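Local coordinates for DNA ligase (Alteromonas mediterranea, PDB 6GDR), which probably seals nicks in duplex DNA as a minimal Lig E-type ligase, holding adenosine monophosphate in its nucleotidyltransferase domain and DNA against both domains, at residues Asp9-Ala14 / Arg39-Gly44; Gln22-Ala27 / Leu190-Lys195; Ser236-Thr241 / Gln246-Thr251. All blocks are in the same frame, centred on the assembly; numbering follows the deposited sequence. Where two conformers were deposited one is given.

Contact 1: residues Asp9-Ala14 / Arg39-Gly44; sequences DGLQLA and RARWDG. With AMP (adenosine monophosphate), chain G; nucleotides of chain B.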
loop_
_atom_site.group_PDB
_atom_site.type_symbol
_atom_site.label_atom_id
_atom_site.label_comp_id
_atom_site.label_asym_id
_atom_site.label_seq_id
_atom_site.Cartn_x
_atom_site.Cartn_y
_atom_site.Cartn_z
ATOM N N ASP D 9 -17.079 8.807 -8.525
ATOM C CA ASP D 9 -16.793 7.722 -9.458
ATOM C C ASP D 9 -15.475 7.030 -9.128
ATOM O O ASP D 9 -15.462 6.029 -8.403
ATOM C CB ASP D 9 -16.776 8.252 -10.896
ATOM C CG ASP D 9 -16.610 7.146 -11.922
ATOM O OD1 ASP D 9 -17.550 6.339 -12.075
ATOM O OD2 ASP D 9 -15.547 7.084 -12.573
ATOM N N GLY D 10 -14.363 7.552 -9.649
ATOM C CA GLY D 10 -13.090 6.888 -9.486
ATOM C C GLY D 10 -12.484 7.095 -8.111
ATOM O O GLY D 10 -12.818 8.028 -7.380
ATOM N N LEU D 11 -11.567 6.198 -7.763
ATOM C CA LEU D 11 -10.886 6.267 -6.480
ATOM C C LEU D 11 -9.803 7.338 -6.503
ATOM O O LEU D 11 -9.159 7.582 -7.527
ATOM C CB LEU D 11 -10.260 4.917 -6.127
ATOM C CG LEU D 11 -11.210 3.739 -5.902
ATOM C CD1 LEU D 11 -10.414 2.476 -5.608
ATOM C CD2 LEU D 11 -12.188 4.025 -4.774
ATOM N N GLN D 12 -9.610 7.980 -5.356
ATOM C CA GLN D 12 -8.522 8.936 -5.187
ATOM C C GLN D 12 -7.245 8.160 -4.893
ATOM O O GLN D 12 -7.118 7.536 -3.834
ATOM C CB GLN D 12 -8.838 9.922 -4.066
ATOM C CG GLN D 12 -7.778 10.997 -3.874
ATOM C CD GLN D 12 -8.145 11.996 -2.797
ATOM O OE1 GLN D 12 -8.873 11.675 -1.855
ATOM N NE2 GLN D 12 -7.648 13.221 -2.931
ATOM N N LEU D 13 -6.303 8.189 -5.828
ATOM C CA LEU D 13 -5.034 7.503 -5.654
ATOM C C LEU D 13 -4.015 8.437 -5.009
ATOM O O LEU D 13 -4.176 9.660 -4.991
ATOM C CB LEU D 13 -4.516 6.990 -6.999
ATOM C CG LEU D 13 -5.507 6.159 -7.820
ATOM C CD1 LEU D 13 -4.838 5.617 -9.073
ATOM C CD2 LEU D 13 -6.105 5.023 -6.999
ATOM N N ALA D 14 -2.956 7.840 -4.472
ATOM C CA ALA D 14 -1.948 8.568 -3.715
ATOM C C ALA D 14 -0.743 8.867 -4.597
ATOM O O ALA D 14 -0.253 7.985 -5.310
ATOM C CB ALA D 14 -1.515 7.768 -2.485
ATOM N N ARG D 39 -6.959 -3.130 0.744
ATOM C CA ARG D 39 -7.952 -2.076 0.595
ATOM C C ARG D 39 -9.331 -2.687 0.392
ATOM O O ARG D 39 -9.492 -3.671 -0.337
ATOM C CB ARG D 39 -7.606 -1.172 -0.587
ATOM C CG ARG D 39 -8.476 0.073 -0.681
ATOM C CD ARG D 39 -8.268 0.806 -1.996
ATOM N NE ARG D 39 -8.506 2.240 -1.865
ATOM C CZ ARG D 39 -9.711 2.803 -1.830
ATOM N NH1 ARG D 39 -10.807 2.056 -1.912
ATOM N NH2 ARG D 39 -9.820 4.118 -1.708
ATOM N N ALA D 40 -10.331 -2.095 1.039
ATOM C CA ALA D 40 -11.693 -2.597 0.946
ATOM C C ALA D 40 -12.666 -1.436 1.070
ATOM O O ALA D 40 -12.491 -0.556 1.917
ATOM C CB ALA D 40 -11.982 -3.642 2.028
ATOM N N ARG D 41 -13.689 -1.444 0.221
ATOM C CA ARG D 41 -14.767 -0.467 0.277
ATOM C C ARG D 41 -15.991 -1.106 0.918
ATOM O O ARG D 41 -16.409 -2.198 0.518
ATOM C CB ARG D 41 -15.108 0.053 -1.119
ATOM C CG ARG D 41 -16.485 0.692 -1.217
ATOM C CD ARG D 41 -16.599 1.575 -2.446
ATOM N NE ARG D 41 -15.776 2.774 -2.327
ATOM C CZ ARG D 41 -15.586 3.655 -3.304
ATOM N NH1 ARG D 41 -16.157 3.477 -4.488
ATOM N NH2 ARG D 41 -14.819 4.717 -3.097
ATOM N N TRP D 42 -16.556 -0.428 1.912
ATOM C CA TRP D 42 -17.752 -0.899 2.596
ATOM C C TRP D 42 -18.980 -0.317 1.908
ATOM O O TRP D 42 -19.174 0.902 1.901
ATOM C CB TRP D 42 -17.717 -0.504 4.072
ATOM C CG TRP D 42 -18.967 -0.851 4.823
ATOM C CD1 TRP D 42 -19.754 0.001 5.542
ATOM C CD2 TRP D 42 -19.578 -2.143 4.925
ATOM N NE1 TRP D 42 -20.814 -0.682 6.089
ATOM C CE2 TRP D 42 -20.729 -1.999 5.724
ATOM C CE3 TRP D 42 -19.262 -3.408 4.419
ATOM C CZ2 TRP D 42 -21.565 -3.071 6.029
ATOM C CZ3 TRP D 42 -20.094 -4.470 4.723
ATOM C CH2 TRP D 42 -21.231 -4.295 5.519
ATOM N N ASP D 43 -19.795 -1.189 1.320
ATOM C CA ASP D 43 -20.982 -0.780 0.580
ATOM C C ASP D 43 -22.172 -0.473 1.481
ATOM O O ASP D 43 -23.226 -0.080 0.971
ATOM C CB ASP D 43 -21.364 -1.882 -0.417
ATOM C CG ASP D 43 -22.407 -1.433 -1.419
ATOM O OD1 ASP D 43 -22.656 -0.214 -1.520
ATOM O OD2 ASP D 43 -22.980 -2.303 -2.107
ATOM N N GLY D 44 -22.036 -0.638 2.796
ATOM C CA GLY D 44 -23.178 -0.561 3.683
ATOM C C GLY D 44 -23.806 -1.930 3.836
ATOM O O GLY D 44 -24.412 -2.237 4.868
HETATM P P AMP G . -0.372 2.089 -3.085
HETATM O O1P AMP G . -0.144 1.422 -1.748
HETATM O O2P AMP G . 0.806 2.703 -3.804
HETATM O "O5'" AMP G . -1.491 3.228 -2.884
HETATM C "C5'" AMP G . -1.895 3.585 -1.566
HETATM C "C4'" AMP G . -2.830 2.519 -0.999
HETATM O "O4'" AMP G . -2.531 2.293 0.382
HETATM C "C3'" AMP G . -4.307 2.869 -1.090
HETATM O "O3'" AMP G . -4.950 2.011 -2.038
HETATM C "C2'" AMP G . -4.863 2.664 0.305
HETATM O "O2'" AMP G . -5.993 1.791 0.294
HETATM C "C1'" AMP G . -3.733 2.037 1.114
HETATM N N9 AMP G . -3.567 2.531 2.509
HETATM C C8 AMP G . -3.079 1.754 3.496
HETATM N N7 AMP G . -3.022 2.431 4.670
HETATM C C5 AMP G . -3.485 3.670 4.443
HETATM C C6 AMP G . -3.691 4.887 5.258
HETATM N N6 AMP G . -3.379 4.892 6.572
HETATM N N1 AMP G . -4.195 5.981 4.651
HETATM C C2 AMP G . -4.506 5.983 3.341
HETATM N N3 AMP G . -4.341 4.908 2.545
HETATM C C4 AMP G . -3.848 3.739 3.021
ATOM P P DC B 10 -4.678 -4.082 -2.590
ATOM O OP1 DC B 10 -5.298 -3.365 -1.453
ATOM O OP2 DC B 10 -5.036 -3.705 -3.976
ATOM O "O5'" DC B 10 -3.088 -4.008 -2.434
ATOM C "C5'" DC B 10 -2.495 -4.391 -1.204
ATOM C "C4'" DC B 10 -1.010 -4.659 -1.360
ATOM O "O4'" DC B 10 -0.795 -5.735 -2.306
ATOM C "C3'" DC B 10 -0.197 -3.508 -1.915
ATOM O "O3'" DC B 10 0.115 -2.560 -0.900
ATOM C "C2'" DC B 10 1.038 -4.228 -2.445
ATOM C "C1'" DC B 10 0.482 -5.578 -2.913
ATOM N N1 DC B 10 0.329 -5.673 -4.392
ATOM C C2 DC B 10 1.382 -6.172 -5.166
ATOM O O2 DC B 10 2.421 -6.543 -4.607
ATOM N N3 DC B 10 1.232 -6.242 -6.511
ATOM C C4 DC B 10 0.097 -5.834 -7.078
ATOM N N4 DC B 10 -0.003 -5.922 -8.408
ATOM C C5 DC B 10 -0.985 -5.317 -6.307
ATOM C C6 DC B 10 -0.826 -5.253 -4.981
#
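Leu11 reaches between two arginines of the strand Arg39-Trp42, and each of its methyls meets guanidinium atoms. The apolar part of the contact is this one leucine. CD1 lies over a face of the Arg39 guanidinium, 3.7 Å from NH1, while CD2 sits over a face of the Arg41 group, 3.2 Å from NH2. The leucine and Arg39 approach from opposite directions, whereas Arg41 slides past the leucine, its chain bent at chi3 (-69°).

Arg39 also packs on the nucleotide. It has CG anti to the backbone N (chi1 -171°) and stays extended as far as NE, which lays its aliphatic part along the ribose of AMP: Arg39 CG is 3.2 Å from O2' of AMP, and O3' of AMP is at the edge of the guanidinium, in its plane.

No hydrogen bond joins the two segments; the polar contacts run to the DNA and to Asp71. Arg39 N donates a nearly straight bond (169°) to OP1 of DC10 of chain B, 2.8 Å away. The Arg41 guanidinium turns to Asp71, with which its NE forms a salt bridge; the same aspartate makes a weak, long ion pair with Arg39.

Arg39 belongs to the AMP pocket of the nucleotidyltransferase domain. Methyl groups over the flat faces leave the N-H edges to polar partners, and the shared Asp71 probably offsets part of the paired positive charge. One residue thus touches the AMP ribose through its side chain and the DNA backbone through its amide.

Contact 2: residues Gln22-Ala27 / Leu190-Lys195; sequences QDINIA and LMLHHK. With AMP (adenosine monophosphate), chain G.
This is a small packing contact on the four-stranded sheet of the nucleotidyltransferase domain, where the loop Gln22-Ala27, which runs into a 3-10 segment at its end, meets strand 189-194 and the lysine that follows it. Two separate touches make it up, one apolar and one polar, and the touching parts run 64° apart.

The apolar touch is between methyl ends: Ile24 CD1 and Leu192 CD1 lie 4.4 Å apart, a loose meeting. Both residues also pack on neighbours, Ile24 on Tyr17 and Ile208, Leu192 on Val31 and on Leu175 of helix 172-184.

The polar touch comes from Lys195. With CG anti to the carbonyl carbon (chi1 -52°) and the chain extended beyond it, the lysine carries NZ to Ala27 O for a weak hydrogen bond of 3.2 Å; CE follows at 3.5 Å from Ala27 O. Lys195 also makes a cation-pi contact with Trp30. Ala27 is held from its other end by an Asx turn, in which Ala27 N donates to Asn25 OD1 over 3.2 Å, approaching from above the side-chain carbonyl plane.

Met191 points to the AMP instead. Bent at chi2 and chi3, it lies over one face of the adenine, with CG 3.5 Å from N1 and CE 3.5 Å from N3 of AMP.

The strand therefore serves two neighbourhoods: Leu192 and Lys195 meet the loop, while Met191 lines the AMP pocket. With a single weak bond and one distant methyl pair, the loop is held lightly by these residues, and the lysine's charge is probably shared between a carbonyl oxygen and an indole ring.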
loop_
_atom_site.group_PDB
_atom_site.type_symbol
_atom_site.label_atom_id
_atom_site.label_comp_id
_atom_site.label_asym_id
_atom_site.label_seq_id
_atom_site.Cartn_x
_atom_site.Cartn_y
_atom_site.Cartn_z
ATOM N N GLN D 22 9.829 19.828 -0.088
ATOM C CA GLN D 22 10.183 20.688 -1.213
ATOM C C GLN D 22 9.229 21.875 -1.317
ATOM O O GLN D 22 9.656 23.025 -1.207
ATOM N N ASP D 23 7.940 21.599 -1.519
ATOM C CA ASP D 23 6.984 22.665 -1.804
ATOM C C ASP D 23 5.729 22.592 -0.939
ATOM O O ASP D 23 5.167 23.635 -0.589
ATOM C CB ASP D 23 6.602 22.634 -3.287
ATOM C CG ASP D 23 5.829 23.868 -3.719
ATOM O OD1 ASP D 23 6.205 24.984 -3.298
ATOM O OD2 ASP D 23 4.859 23.725 -4.493
ATOM N N ILE D 24 5.266 21.392 -0.589
ATOM C CA ILE D 24 4.058 21.296 0.222
ATOM C C ILE D 24 4.346 21.761 1.644
ATOM O O ILE D 24 5.475 21.664 2.146
ATOM C CB ILE D 24 3.489 19.864 0.223
ATOM C CG1 ILE D 24 4.491 18.889 0.851
ATOM C CG2 ILE D 24 3.089 19.444 -1.192
ATOM C CD1 ILE D 24 4.002 17.462 0.927
ATOM N N ASN D 25 3.311 22.283 2.301
ATOM C CA ASN D 25 3.362 22.630 3.718
ATOM C C ASN D 25 2.693 21.504 4.495
ATOM O O ASN D 25 1.469 21.341 4.437
ATOM C CB ASN D 25 2.677 23.969 3.980
ATOM C CG ASN D 25 2.653 24.333 5.454
ATOM O OD1 ASN D 25 3.325 23.703 6.272
ATOM N ND2 ASN D 25 1.881 25.357 5.801
ATOM N N ILE D 26 3.499 20.730 5.228
ATOM C CA ILE D 26 2.982 19.536 5.893
ATOM C C ILE D 26 1.900 19.897 6.900
ATOM O O ILE D 26 0.993 19.096 7.160
ATOM C CB ILE D 26 4.131 18.754 6.562
ATOM C CG1 ILE D 26 5.158 18.337 5.506
ATOM C CG2 ILE D 26 3.578 17.532 7.311
ATOM C CD1 ILE D 26 6.286 17.483 6.035
ATOM N N ALA D 27 1.968 21.097 7.482
ATOM C CA ALA D 27 0.995 21.487 8.495
ATOM C C ALA D 27 -0.435 21.456 7.969
ATOM O O ALA D 27 -1.375 21.421 8.771
ATOM C CB ALA D 27 1.323 22.882 9.025
ATOM N N LEU D 190 4.113 6.283 5.501
ATOM C CA LEU D 190 3.213 7.330 5.956
ATOM C C LEU D 190 2.295 7.757 4.821
ATOM O O LEU D 190 2.608 7.596 3.639
ATOM C CB LEU D 190 3.985 8.552 6.481
ATOM C CG LEU D 190 4.897 8.327 7.689
ATOM C CD1 LEU D 190 5.607 9.623 8.062
ATOM C CD2 LEU D 190 4.113 7.786 8.877
ATOM N N MET D 191 1.146 8.306 5.208
ATOM C CA MET D 191 0.179 8.868 4.279
ATOM C C MET D 191 -0.150 10.287 4.714
ATOM O O MET D 191 -0.288 10.563 5.910
ATOM C CB MET D 191 -1.100 8.025 4.223
ATOM C CG MET D 191 -0.880 6.603 3.735
ATOM S SD MET D 191 -0.368 6.510 2.010
ATOM C CE MET D 191 -1.860 7.038 1.173
ATOM N N LEU D 192 -0.259 11.185 3.740
ATOM C CA LEU D 192 -0.561 12.589 3.987
ATOM C C LEU D 192 -1.837 12.940 3.238
ATOM O O LEU D 192 -1.884 12.839 2.008
ATOM C CB LEU D 192 0.591 13.487 3.532
ATOM C CG LEU D 192 1.986 13.077 4.007
ATOM C CD1 LEU D 192 3.040 13.980 3.391
ATOM C CD2 LEU D 192 2.066 13.120 5.520
ATOM N N HIS D 193 -2.865 13.348 3.978
ATOM C CA HIS D 193 -4.151 13.719 3.400
ATOM C C HIS D 193 -4.450 15.162 3.775
ATOM O O HIS D 193 -4.542 15.492 4.961
ATOM C CB HIS D 193 -5.262 12.787 3.888
ATOM C CG HIS D 193 -6.421 12.687 2.947
ATOM N ND1 HIS D 193 -7.261 11.595 2.915
ATOM C CD2 HIS D 193 -6.879 13.541 2.000
ATOM C CE1 HIS D 193 -8.186 11.780 1.990
ATOM N NE2 HIS D 193 -7.976 12.953 1.421
ATOM N N HIS D 194 -4.601 16.014 2.764
ATOM C CA HIS D 194 -4.836 17.430 3.007
ATOM C C HIS D 194 -6.156 17.633 3.743
ATOM O O HIS D 194 -7.180 17.042 3.385
ATOM C CB HIS D 194 -4.840 18.189 1.682
ATOM C CG HIS D 194 -4.436 19.625 1.808
ATOM N ND1 HIS D 194 -5.344 20.660 1.767
ATOM C CD2 HIS D 194 -3.219 20.196 1.971
ATOM C CE1 HIS D 194 -4.704 21.808 1.899
ATOM N NE2 HIS D 194 -3.415 21.554 2.026
ATOM N N LYS D 195 -6.127 18.484 4.770
ATOM C CA LYS D 195 -7.295 18.662 5.627
ATOM C C LYS D 195 -8.440 19.328 4.874
ATOM O O LYS D 195 -9.577 18.846 4.898
ATOM C CB LYS D 195 -6.916 19.488 6.858
ATOM C CG LYS D 195 -5.701 18.970 7.614
ATOM C CD LYS D 195 -5.394 19.835 8.827
ATOM C CE LYS D 195 -4.148 19.352 9.551
ATOM N NZ LYS D 195 -3.746 20.271 10.650
HETATM P P AMP G . -0.372 2.089 -3.085
HETATM O O1P AMP G . -0.144 1.422 -1.748
HETATM O O2P AMP G . 0.806 2.703 -3.804
HETATM O "O5'" AMP G . -1.491 3.228 -2.884
HETATM C "C5'" AMP G . -1.895 3.585 -1.566
HETATM C "C4'" AMP G . -2.830 2.519 -0.999
HETATM O "O4'" AMP G . -2.531 2.293 0.382
HETATM C "C3'" AMP G . -4.307 2.869 -1.090
HETATM O "O3'" AMP G . -4.950 2.011 -2.038
HETATM C "C2'" AMP G . -4.863 2.664 0.305
HETATM O "O2'" AMP G . -5.993 1.791 0.294
HETATM C "C1'" AMP G . -3.733 2.037 1.114
HETATM N N9 AMP G . -3.567 2.531 2.509
HETATM C C8 AMP G . -3.079 1.754 3.496
HETATM N N7 AMP G . -3.022 2.431 4.670
HETATM C C5 AMP G . -3.485 3.670 4.443
HETATM C C6 AMP G . -3.691 4.887 5.258
HETATM N N6 AMP G . -3.379 4.892 6.572
HETATM N N1 AMP G . -4.195 5.981 4.651
HETATM C C2 AMP G . -4.506 5.983 3.341
HETATM N N3 AMP G . -4.341 4.908 2.545
HETATM C C4 AMP G . -3.848 3.739 3.021
#

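Contact 3: residues Ser236-Thr241 / Gln246-Thr251; sequences SLLVET and QFKLGT. With nucleotides of chain A.
Val239 and Phe247 face each other as a hydrogen-bonded pair of the antiparallel hairpin of strands 234-240 and 246-249, at one edge of the five-stranded sheet of the OB-like domain. From CB of Phe247, which has DG13 of chain A OP1 3.8 Å away, CG takes the position between backbone N and carbonyl carbon (chi1 68°), turning one face of the ring against Val239. Val239 CG2 sits over that face, displaced toward the tip: CG and CD1 are farthest from it, CD2 and CE1 nearer, CE2 and CZ nearest, with CZ at 3.3 Å. CE2 also has Thr241 CG2 at the ring edge, in plane. The valine methyl makes a CH-pi contact, 3.5 Å from the centroid and 20° off the normal. Phe270 adds an edge-to-face ring.

The backbones are joined by four hydrogen bonds, two between Val239 and Phe247 and two between Leu237 and Leu249; the shortest, Leu249 N to Leu237 O, is 2.7 Å.

The DNA comes to the end of the hairpin and to its outer strand. Ser236 OG donates to OP1 of DG12 of chain A over 2.9 Å, and Lys248 N gives OP1 of DG13 of chain A a straight bond of 3.1 Å (179°). Gly250, without a side chain, lies close against DG11 of chain A, its O 3.1 Å from O4'.

Apolar groups thus fill the side with Val239, Phe247 and Leu249, while a hydroxyl and a backbone amide, both neutral donors, grip successive phosphates, consistent with DNA binding by the OB-like domain.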
loop_
_atom_site.group_PDB
_atom_site.type_symbol
_atom_site.label_atom_id
_atom_site.label_comp_id
_atom_site.label_asym_id
_atom_site.label_seq_id
_atom_site.Cartn_x
_atom_site.Cartn_y
_atom_site.Cartn_z
ATOM N N SER D 236 13.019 -10.281 -17.852
ATOM C CA SER D 236 13.486 -10.213 -16.476
ATOM C C SER D 236 14.854 -10.869 -16.378
ATOM O O SER D 236 15.322 -11.529 -17.309
ATOM C CB SER D 236 12.495 -10.883 -15.518
ATOM O OG SER D 236 12.335 -12.256 -15.830
ATOM N N LEU D 237 15.492 -10.678 -15.225
ATOM C CA LEU D 237 16.808 -11.233 -14.941
ATOM C C LEU D 237 16.749 -11.990 -13.624
ATOM O O LEU D 237 16.250 -11.462 -12.625
ATOM C CB LEU D 237 17.871 -10.133 -14.859
ATOM C CG LEU D 237 17.996 -9.193 -16.058
ATOM C CD1 LEU D 237 18.977 -8.080 -15.741
ATOM C CD2 LEU D 237 18.430 -9.953 -17.298
ATOM N N LEU D 238 17.258 -13.219 -13.621
ATOM C CA LEU D 238 17.358 -13.997 -12.389
ATOM C C LEU D 238 18.634 -13.575 -11.674
ATOM O O LEU D 238 19.725 -14.054 -11.987
ATOM C CB LEU D 238 17.356 -15.492 -12.682
ATOM C CG LEU D 238 17.505 -16.396 -11.454
ATOM C CD1 LEU D 238 16.368 -16.171 -10.460
ATOM C CD2 LEU D 238 17.571 -17.858 -11.866
ATOM N N VAL D 239 18.497 -12.673 -10.709
ATOM C CA VAL D 239 19.629 -12.150 -9.976
ATOM C C VAL D 239 19.735 -12.879 -8.641
ATOM O O VAL D 239 18.830 -13.597 -8.224
ATOM C CB VAL D 239 19.524 -10.618 -9.774
ATOM C CG1 VAL D 239 19.435 -9.911 -11.119
ATOM C CG2 VAL D 239 18.326 -10.264 -8.903
ATOM N N GLU D 240 20.862 -12.691 -7.958
ATOM C CA GLU D 240 21.097 -13.326 -6.668
ATOM C C GLU D 240 21.914 -12.383 -5.801
ATOM O O GLU D 240 22.916 -11.827 -6.258
ATOM C CB GLU D 240 21.820 -14.666 -6.836
ATOM C CG GLU D 240 22.290 -15.289 -5.530
ATOM C CD GLU D 240 22.802 -16.704 -5.713
ATOM O OE1 GLU D 240 21.973 -17.622 -5.885
ATOM O OE2 GLU D 240 24.035 -16.896 -5.695
ATOM N N THR D 241 21.483 -12.207 -4.558
ATOM C CA THR D 241 22.175 -11.317 -3.645
ATOM C C THR D 241 23.366 -12.028 -3.011
ATOM O O THR D 241 23.413 -13.260 -2.960
ATOM C CB THR D 241 21.224 -10.832 -2.554
ATOM O OG1 THR D 241 20.836 -11.935 -1.725
ATOM C CG2 THR D 241 19.983 -10.198 -3.164
ATOM N N GLN D 246 17.836 -15.408 -4.219
ATOM C CA GLN D 246 17.608 -15.284 -5.651
ATOM C C GLN D 246 16.195 -14.783 -5.911
ATOM O O GLN D 246 15.242 -15.201 -5.246
ATOM C CB GLN D 246 17.824 -16.623 -6.358
ATOM C CG GLN D 246 16.911 -17.744 -5.862
ATOM C CD GLN D 246 17.670 -18.971 -5.388
ATOM O OE1 GLN D 246 18.884 -18.931 -5.182
ATOM N NE2 GLN D 246 16.950 -20.073 -5.209
ATOM N N PHE D 247 16.067 -13.885 -6.885
ATOM C CA PHE D 247 14.771 -13.346 -7.266
ATOM C C PHE D 247 14.879 -12.802 -8.680
ATOM O O PHE D 247 15.973 -12.502 -9.167
ATOM C CB PHE D 247 14.310 -12.248 -6.302
ATOM C CG PHE D 247 15.135 -10.997 -6.373
ATOM C CD1 PHE D 247 14.704 -9.909 -7.113
ATOM C CD2 PHE D 247 16.343 -10.910 -5.704
ATOM C CE1 PHE D 247 15.462 -8.755 -7.183
ATOM C CE2 PHE D 247 17.106 -9.758 -5.769
ATOM C CZ PHE D 247 16.664 -8.679 -6.509
ATOM N N LYS D 248 13.729 -12.677 -9.334
ATOM C CA LYS D 248 13.673 -12.156 -10.690
ATOM C C LYS D 248 13.517 -10.640 -10.656
ATOM O O LYS D 248 12.590 -10.117 -10.030
ATOM C CB LYS D 248 12.514 -12.786 -11.460
ATOM C CG LYS D 248 12.592 -14.298 -11.593
ATOM C CD LYS D 248 11.584 -14.818 -12.608
ATOM C CE LYS D 248 11.234 -16.278 -12.356
ATOM N NZ LYS D 248 10.437 -16.867 -13.469
ATOM N N LEU D 249 14.428 -9.943 -11.330
ATOM C CA LEU D 249 14.369 -8.492 -11.478
ATOM C C LEU D 249 13.810 -8.199 -12.866
ATOM O O LEU D 249 14.475 -8.460 -13.874
ATOM C CB LEU D 249 15.752 -7.874 -11.289
ATOM C CG LEU D 249 15.826 -6.348 -11.231
ATOM C CD1 LEU D 249 15.130 -5.812 -9.986
ATOM C CD2 LEU D 249 17.278 -5.888 -11.273
ATOM N N GLY D 250 12.593 -7.658 -12.917
ATOM C CA GLY D 250 11.855 -7.588 -14.163
ATOM C C GLY D 250 11.394 -6.211 -14.600
ATOM O O GLY D 250 10.762 -6.083 -15.653
ATOM N N THR D 251 11.691 -5.174 -13.821
ATOM C CA THR D 251 11.264 -3.831 -14.179
ATOM C C THR D 251 12.359 -2.834 -13.828
ATOM O O THR D 251 13.281 -3.128 -13.064
ATOM C CB THR D 251 9.951 -3.448 -13.481
ATOM O OG1 THR D 251 9.392 -2.290 -14.109
ATOM C CG2 THR D 251 10.168 -3.160 -11.998
ATOM P P DG A 12 8.578 -11.539 -14.535
ATOM O OP1 DG A 12 9.655 -12.544 -14.686
ATOM O OP2 DG A 12 7.190 -11.883 -14.915
ATOM O "O5'" DG A 12 8.552 -11.021 -13.020
ATOM C "C5'" DG A 12 9.767 -10.868 -12.307
ATOM C "C4'" DG A 12 9.553 -10.140 -10.988
ATOM O "O4'" DG A 12 8.571 -9.098 -11.164
ATOM C "C3'" DG A 12 9.014 -10.992 -9.852
ATOM O "O3'" DG A 12 10.076 -11.650 -9.157
ATOM C "C2'" DG A 12 8.289 -9.974 -8.970
ATOM C "C1'" DG A 12 7.946 -8.823 -9.923
ATOM N N9 DG A 12 6.513 -8.654 -10.156
ATOM C C8 DG A 12 5.831 -8.904 -11.322
ATOM N N7 DG A 12 4.554 -8.654 -11.244
ATOM C C5 DG A 12 4.375 -8.209 -9.939
ATOM C C6 DG A 12 3.197 -7.792 -9.274
ATOM O O6 DG A 12 2.043 -7.732 -9.721
ATOM N N1 DG A 12 3.454 -7.420 -7.956
ATOM C C2 DG A 12 4.693 -7.447 -7.360
ATOM N N2 DG A 12 4.744 -7.051 -6.081
ATOM N N3 DG A 12 5.806 -7.835 -7.972
ATOM C C4 DG A 12 5.571 -8.201 -9.257
ATOM P P DG A 11 6.526 -9.233 -19.746
ATOM O OP1 DG A 11 7.543 -10.009 -20.491
ATOM O OP2 DG A 11 5.131 -9.725 -19.676
ATOM O "O5'" DG A 11 7.042 -9.006 -18.250
ATOM C "C5'" DG A 11 8.352 -8.508 -18.026
ATOM C "C4'" DG A 11 8.568 -8.162 -16.562
ATOM O "O4'" DG A 11 7.841 -6.956 -16.229
ATOM C "C3'" DG A 11 8.059 -9.190 -15.570
ATOM O "O3'" DG A 11 8.995 -10.241 -15.384
ATOM C "C2'" DG A 11 7.867 -8.358 -14.309
ATOM C "C1'" DG A 11 7.511 -6.970 -14.847
ATOM N N9 DG A 11 6.098 -6.639 -14.692
ATOM C C8 DG A 11 5.097 -6.808 -15.617
ATOM N N7 DG A 11 3.926 -6.426 -15.189
ATOM C C5 DG A 11 4.166 -5.979 -13.895
ATOM C C6 DG A 11 3.274 -5.448 -12.931
ATOM O O6 DG A 11 2.054 -5.259 -13.035
ATOM N N1 DG A 11 3.933 -5.121 -11.747
ATOM C C2 DG A 11 5.279 -5.288 -11.523
ATOM N N2 DG A 11 5.735 -4.917 -10.320
ATOM N N3 DG A 11 6.121 -5.785 -12.416
ATOM C C4 DG A 11 5.497 -6.109 -13.574
ATOM P P DG A 13 9.804 -13.018 -8.352
ATOM O OP1 DG A 13 11.117 -13.548 -7.925
ATOM O OP2 DG A 13 8.900 -13.861 -9.170
ATOM O "O5'" DG A 13 8.989 -12.555 -7.055
ATOM C "C5'" DG A 13 9.624 -11.764 -6.056
ATOM C "C4'" DG A 13 8.767 -11.679 -4.806
ATOM O "O4'" DG A 13 7.570 -10.906 -5.100
ATOM C "C3'" DG A 13 8.279 -13.027 -4.275
ATOM O "O3'" DG A 13 8.287 -13.051 -2.853
ATOM C "C2'" DG A 13 6.873 -13.139 -4.843
ATOM C "C1'" DG A 13 6.413 -11.691 -4.877
ATOM N N9 DG A 13 5.445 -11.414 -5.931
ATOM C C8 DG A 13 5.607 -11.624 -7.279
ATOM N N7 DG A 13 4.566 -11.287 -7.987
ATOM C C5 DG A 13 3.652 -10.828 -7.048
ATOM C C6 DG A 13 2.341 -10.331 -7.222
ATOM O O6 DG A 13 1.705 -10.194 -8.277
ATOM N N1 DG A 13 1.762 -9.976 -6.008
ATOM C C2 DG A 13 2.371 -10.086 -4.783
ATOM N N2 DG A 13 1.649 -9.690 -3.726
ATOM N N3 DG A 13 3.598 -10.549 -4.605
ATOM C C4 DG A 13 4.178 -10.902 -5.777
#

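How the contacts relate
From the N terminus the chain enters contact 1 with 9-14, passes through 22-27, the first half of contact 2, and closes contact 1 at 39-44. Contact 2 closes only much later, at 190-195, so the two cross rather than nest. They touch where Ala14 CB packs on Met191 CE, and both reach AMP: one brings the early loop to strand 38-42, the other brings the next loop to strand 189-194 of the neighbouring sheet. Contact 3 follows in series, a short hairpin closed over four intervening residues in the OB-like domain. Its nearest atoms are about 17 Å from contact 1 and about 20 Å from contact 2, and the DNA meets contacts 1 and 3.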